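Local coordinates for protein xyloglucan-specific endo-beta-1,4-glucanase BoGH9A (Bacteroides ovatus, PDB 6DHT) that hydrolyses internal beta-1,4-glucosidic linkages in the backbone of xyloglucan, releasing xyloglucan oligosaccharides for glucan degradation, at residues 31-36 with 86-91; 274-279 with 298-303. All coordinates share one frame; numbering follows the deposited sequence.

Contact 1: 31-36 with 86-91; sequences KIAVVD and YILKVN
Ala33 and Leu88 face each other with their CA atoms 9.2 Å apart, and two residues further on Val35 CA and Val90 CA stand 8.6 Å apart, so the pairing advances in the same chain direction on both strands. These separations are too wide for backbone pairing, and no hydrogen bond joins the segments. This is the evidence for a face-to-face contact between two layers of a beta sandwich, here the Ig-like N-terminal domain. All four residues point their CB toward the other layer, and the meeting is entirely aliphatic. Ala33 offers just its CB methyl, which Leu88 reaches with CD1 at 3.8 Å. Leu88 can span that gap because its side chain is extended: CG lies anti to the backbone N (chi1 -170°), and chi2 of 167° carries CD1 onward, away from CA. A short side chain is thus matched by a long one. The second pair is more even, a valine against a valine, with one methyl from each valine meeting: Val35 CG2 lies 4.2 Å from Val90 CG1, a looser approach than the first. Together the two pairs bury a modest 109 Å². Neighbouring strands and the loop at Val40, which Val90 touches, add to the cover. Strand 32-35 lies between strands 18-19 and 72-76 in one sheet: Val34 is backbone hydrogen-bonded to Arg19, and Ala33 and Val35 to Leu75 and Thr73 respectively. In the opposing sheet, strand 84-90 runs between 42-47 and 93-99; Leu88 touches Ile45 and Val95 from these neighbours, while Val90 packs on Phe43 and also crosses the sandwich to Leu75 of strand 72-76.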
loop_
_atom_site.group_PDB
_atom_site.type_symbol
_atom_site.label_atom_id
_atom_site.label_comp_id
_atom_site.label_asym_id
_atom_site.label_seq_id
_atom_site.Cartn_x
_atom_site.Cartn_y
_atom_site.Cartn_z
ATOM N N LYS A 31 -9.495 9.673 20.942
ATOM C CA LYS A 31 -8.414 9.002 21.660
ATOM C C LYS A 31 -8.947 7.854 22.484
ATOM O O LYS A 31 -9.520 8.055 23.559
ATOM C CB LYS A 31 -7.638 9.995 22.540
ATOM C CG LYS A 31 -7.182 11.201 21.756
ATOM C CD LYS A 31 -6.364 12.218 22.563
ATOM C CE LYS A 31 -6.121 13.477 21.775
ATOM N NZ LYS A 31 -7.414 14.188 21.546
ATOM N N ILE A 32 -8.767 6.653 21.969
ATOM C CA ILE A 32 -9.330 5.455 22.550
ATOM C C ILE A 32 -8.291 4.358 22.688
ATOM O O ILE A 32 -7.506 4.086 21.771
ATOM C CB ILE A 32 -10.567 4.979 21.761
ATOM C CG1 ILE A 32 -11.720 5.965 22.029
ATOM C CG2 ILE A 32 -10.950 3.517 22.142
ATOM C CD1 ILE A 32 -12.997 5.648 21.372
ATOM N N ALA A 33 -8.269 3.741 23.874
ATOM C CA ALA A 33 -7.481 2.556 24.121
ATOM C C ALA A 33 -8.450 1.450 24.497
ATOM O O ALA A 33 -9.570 1.743 24.895
ATOM C CB ALA A 33 -6.486 2.805 25.258
ATOM N N VAL A 34 -8.048 0.207 24.300
ATOM C CA VAL A 34 -8.894 -0.934 24.618
ATOM C C VAL A 34 -8.108 -1.913 25.467
ATOM O O VAL A 34 -7.016 -2.344 25.095
ATOM C CB VAL A 34 -9.387 -1.636 23.359
ATOM C CG1 VAL A 34 -10.131 -2.914 23.717
ATOM C CG2 VAL A 34 -10.292 -0.706 22.572
ATOM N N VAL A 35 -8.673 -2.284 26.615
ATOM C CA VAL A 35 -8.067 -3.325 27.421
ATOM C C VAL A 35 -8.511 -4.663 26.839
ATOM O O VAL A 35 -9.705 -4.902 26.674
ATOM C CB VAL A 35 -8.499 -3.197 28.877
ATOM C CG1 VAL A 35 -7.783 -4.240 29.702
ATOM C CG2 VAL A 35 -8.202 -1.831 29.433
ATOM N N ASP A 36 -7.558 -5.524 26.506
ATOM C CA ASP A 36 -7.831 -6.728 25.735
ATOM C C ASP A 36 -8.603 -7.800 26.510
ATOM O O ASP A 36 -9.251 -8.651 25.900
ATOM C CB ASP A 36 -6.516 -7.334 25.229
ATOM C CG ASP A 36 -6.721 -8.518 24.299
ATOM O OD1 ASP A 36 -7.469 -8.398 23.308
ATOM O OD2 ASP A 36 -6.113 -9.584 24.536
ATOM N N TYR A 86 1.747 11.677 28.448
ATOM C CA TYR A 86 0.729 11.323 29.434
ATOM C C TYR A 86 0.903 9.880 29.890
ATOM O O TYR A 86 1.541 9.068 29.210
ATOM C CB TYR A 86 -0.680 11.512 28.852
ATOM C CG TYR A 86 -0.985 12.944 28.536
ATOM C CD1 TYR A 86 -1.518 13.790 29.502
ATOM C CD2 TYR A 86 -0.721 13.462 27.279
ATOM C CE1 TYR A 86 -1.779 15.094 29.226
ATOM C CE2 TYR A 86 -0.979 14.771 26.989
ATOM C CZ TYR A 86 -1.518 15.590 27.974
ATOM O OH TYR A 86 -1.784 16.908 27.714
ATOM N N ILE A 87 0.346 9.570 31.056
ATOM C CA ILE A 87 0.309 8.200 31.538
ATOM C C ILE A 87 -1.129 7.737 31.679
ATOM O O ILE A 87 -1.941 8.420 32.303
ATOM C CB ILE A 87 0.963 8.073 32.924
ATOM C CG1 ILE A 87 2.374 8.667 32.924
ATOM C CG2 ILE A 87 0.985 6.605 33.373
ATOM C CD1 ILE A 87 2.910 8.902 34.343
ATOM N N LEU A 88 -1.434 6.586 31.095
ATOM C CA LEU A 88 -2.738 5.960 31.233
ATOM C C LEU A 88 -2.612 4.872 32.293
ATOM O O LEU A 88 -1.867 3.923 32.103
ATOM C CB LEU A 88 -3.181 5.334 29.902
ATOM C CG LEU A 88 -4.628 4.821 29.780
ATOM C CD1 LEU A 88 -4.949 4.544 28.315
ATOM C CD2 LEU A 88 -4.887 3.585 30.526
ATOM N N LYS A 89 -3.346 5.007 33.392
ATOM C CA LYS A 89 -3.366 3.971 34.431
ATOM C C LYS A 89 -4.729 3.284 34.455
ATOM O O LYS A 89 -5.762 3.955 34.506
ATOM C CB LYS A 89 -3.046 4.562 35.811
ATOM C CG LYS A 89 -1.572 4.861 36.065
ATOM C CD LYS A 89 -1.268 4.825 37.573
ATOM C CE LYS A 89 0.134 5.325 37.907
ATOM N NZ LYS A 89 1.189 4.761 37.008
ATOM N N VAL A 90 -4.711 1.954 34.398
ATOM C CA VAL A 90 -5.910 1.122 34.482
ATOM C C VAL A 90 -5.598 -0.035 35.399
ATOM O O VAL A 90 -4.743 -0.860 35.076
ATOM C CB VAL A 90 -6.311 0.454 33.144
ATOM C CG1 VAL A 90 -7.735 -0.086 33.238
ATOM C CG2 VAL A 90 -6.193 1.395 32.028
ATOM N N ASN A 91 -6.302 -0.105 36.526
ATOM C CA ASN A 91 -6.098 -1.182 37.489
ATOM C C ASN A 91 -4.630 -1.210 37.901
ATOM O O ASN A 91 -4.101 -0.203 38.372
ATOM C CB ASN A 91 -6.553 -2.516 36.895
ATOM C CG ASN A 91 -8.069 -2.582 36.691
ATOM O OD1 ASN A 91 -8.751 -1.548 36.644
ATOM N ND2 ASN A 91 -8.604 -3.800 36.575
#

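Contact 2: 274-279 with 298-303; sequences VMAQSS and LAAEKA
Met275 and Ala300 have the nearest CA atoms between 274-279 and 298-303, on successive helices 265-281 and 292-309, which run roughly antiparallel here in the helical glycoside hydrolase family 9 domain, whose family fold is an (alpha/alpha)6 barrel. Their CA atoms are only 5.4 Å apart, a separation consistent with Ala300 having nothing beyond CB. Along the first segment, Val274 turns its side chain from the partner helix and touches Ile183 of helix 176-192. At Met275 the contact proper begins: its CB lies 3.9 Å from Ala300 CB. The thioether then departs, because CG stands beside the backbone N (chi1 -72°) and the chain bends again at chi2. The side chain lies on Leu222, Met225 and Leu226 of helix 213-226 and also on Ala296 of the partner helix. Ala276 follows: Ala300 CB lies 3.7 Å from Ala276 N, with the Ala276 CB to Ala300 CB distance at 4.2 Å. The Ala300 methyl therefore sits against main chain as well as side chains. Ala276 also touches Glu348 and Leu349 of helix 339-353. The Gln277 side-chain amide hydrogen-bonds with Gln187 and with Gly184 O, both on helix 176-192. Ser278 turns back on its own helix: OG lies 2.7 Å from Val274 O, with a C=O...OG angle of 149° and OG tilted 31° from the carbonyl plane. The amide N of Ser278 reaches the same Val274 O at 2.8 Å from the opposite face, so two donors of one residue share that oxygen.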
loop_
_atom_site.group_PDB
_atom_site.type_symbol
_atom_site.label_atom_id
_atom_site.label_comp_id
_atom_site.label_asym_id
_atom_site.label_seq_id
_atom_site.Cartn_x
_atom_site.Cartn_y
_atom_site.Cartn_z
ATOM N N VAL A 274 -0.900 3.404 -15.391
ATOM C CA VAL A 274 0.076 4.120 -14.587
ATOM C C VAL A 274 0.955 5.029 -15.430
ATOM O O VAL A 274 1.373 6.079 -14.987
ATOM C CB VAL A 274 0.879 3.149 -13.697
ATOM C CG1 VAL A 274 1.992 2.461 -14.443
ATOM C CG2 VAL A 274 1.432 3.866 -12.471
ATOM N N MET A 275 1.195 4.648 -16.679
ATOM C CA MET A 275 1.994 5.507 -17.543
ATOM C C MET A 275 1.197 6.752 -17.984
ATOM O O MET A 275 1.732 7.847 -17.973
ATOM C CB MET A 275 2.541 4.701 -18.735
ATOM C CG MET A 275 3.635 3.730 -18.321
ATOM S SD MET A 275 5.080 4.603 -17.754
ATOM C CE MET A 275 6.036 3.240 -17.104
ATOM N N ALA A 276 -0.076 6.558 -18.290
ATOM C CA ALA A 276 -0.950 7.690 -18.599
ATOM C C ALA A 276 -1.070 8.636 -17.380
ATOM O O ALA A 276 -0.966 9.863 -17.514
ATOM C CB ALA A 276 -2.301 7.187 -19.033
ATOM N N GLN A 277 -1.300 8.059 -16.196
ATOM C CA GLN A 277 -1.312 8.825 -14.957
ATOM C C GLN A 277 0.002 9.588 -14.782
ATOM O O GLN A 277 0.020 10.784 -14.532
ATOM C CB GLN A 277 -1.505 7.852 -13.787
ATOM C CG GLN A 277 -1.752 8.478 -12.408
ATOM C CD GLN A 277 -1.632 7.463 -11.291
ATOM O OE1 GLN A 277 -0.664 6.711 -11.219
ATOM N NE2 GLN A 277 -2.620 7.431 -10.431
ATOM N N SER A 278 1.118 8.853 -14.860
ATOM C CA SER A 278 2.436 9.448 -14.653
ATOM C C SER A 278 2.752 10.572 -15.649
ATOM O O SER A 278 3.451 11.527 -15.308
ATOM C CB SER A 278 3.524 8.374 -14.702
ATOM O OG SER A 278 3.278 7.396 -13.692
ATOM N N SER A 279 2.268 10.428 -16.880
ATOM C CA SER A 279 2.491 11.445 -17.899
ATOM C C SER A 279 2.036 12.806 -17.384
ATOM O O SER A 279 2.742 13.802 -17.540
ATOM C CB SER A 279 1.740 11.084 -19.173
ATOM O OG SER A 279 2.060 12.032 -20.173
ATOM N N LEU A 298 3.080 8.036 -24.844
ATOM C CA LEU A 298 3.206 7.261 -26.079
ATOM C C LEU A 298 3.206 5.777 -25.762
ATOM O O LEU A 298 2.493 4.985 -26.379
ATOM C CB LEU A 298 4.502 7.633 -26.804
ATOM C CG LEU A 298 4.491 8.975 -27.536
ATOM C CD1 LEU A 298 5.895 9.381 -27.962
ATOM C CD2 LEU A 298 3.581 8.900 -28.740
ATOM N N ALA A 299 3.949 5.400 -24.720
ATOM C CA ALA A 299 4.037 4.011 -24.301
ATOM C C ALA A 299 2.697 3.471 -23.828
ATOM O O ALA A 299 2.328 2.327 -24.097
ATOM C CB ALA A 299 5.066 3.868 -23.193
ATOM N N ALA A 300 1.974 4.310 -23.082
ATOM C CA ALA A 300 0.659 3.931 -22.583
ATOM C C ALA A 300 -0.329 3.601 -23.690
ATOM O O ALA A 300 -1.050 2.613 -23.612
ATOM C CB ALA A 300 0.090 5.064 -21.719
ATOM N N GLU A 301 -0.345 4.446 -24.723
ATOM C CA GLU A 301 -1.291 4.276 -25.821
ATOM C C GLU A 301 -0.957 3.005 -26.606
ATOM O O GLU A 301 -1.848 2.238 -26.954
ATOM C CB GLU A 301 -1.325 5.534 -26.711
ATOM C CG GLU A 301 -1.874 6.766 -25.965
ATOM C CD GLU A 301 -2.362 7.887 -26.863
ATOM O OE1 GLU A 301 -1.602 8.852 -27.074
ATOM O OE2 GLU A 301 -3.522 7.817 -27.323
ATOM N N LYS A 302 0.333 2.725 -26.771
ATOM C CA LYS A 302 0.748 1.491 -27.432
ATOM C C LYS A 302 0.384 0.255 -26.591
ATOM O O LYS A 302 -0.035 -0.769 -27.117
ATOM C CB LYS A 302 2.256 1.497 -27.721
ATOM C CG LYS A 302 2.684 2.392 -28.883
ATOM C CD LYS A 302 4.063 2.017 -29.418
ATOM C CE LYS A 302 4.040 0.677 -30.175
ATOM N NZ LYS A 302 5.389 0.270 -30.671
ATOM N N ALA A 303 0.531 0.337 -25.271
ATOM C CA ALA A 303 0.166 -0.793 -24.431
ATOM C C ALA A 303 -1.336 -1.043 -24.423
ATOM O O ALA A 303 -1.789 -2.180 -24.448
ATOM C CB ALA A 303 0.662 -0.572 -22.993
#

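In the fold
Contact 1 and contact 2 share no helix or strand: 31-36 with 86-91 joins two sheets of the N-terminal Ig-like domain, whereas 274-279 with 298-303 joins two helices of the family 9 domain. Their centres lie 50 Å apart on opposite sides of the chain's centre, with nearest atoms about 32 Å apart, so neither touches the other. Both are buried and apolar, burying nearly equal areas, and lie away from the catalytic and metal sites. The difference is in depth of approach. Sheet layers keep their backbones apart and meet through methyls of Ala33, Leu88 and two valines, while in contact 2 the Ala300 methyl reaches helix main chain.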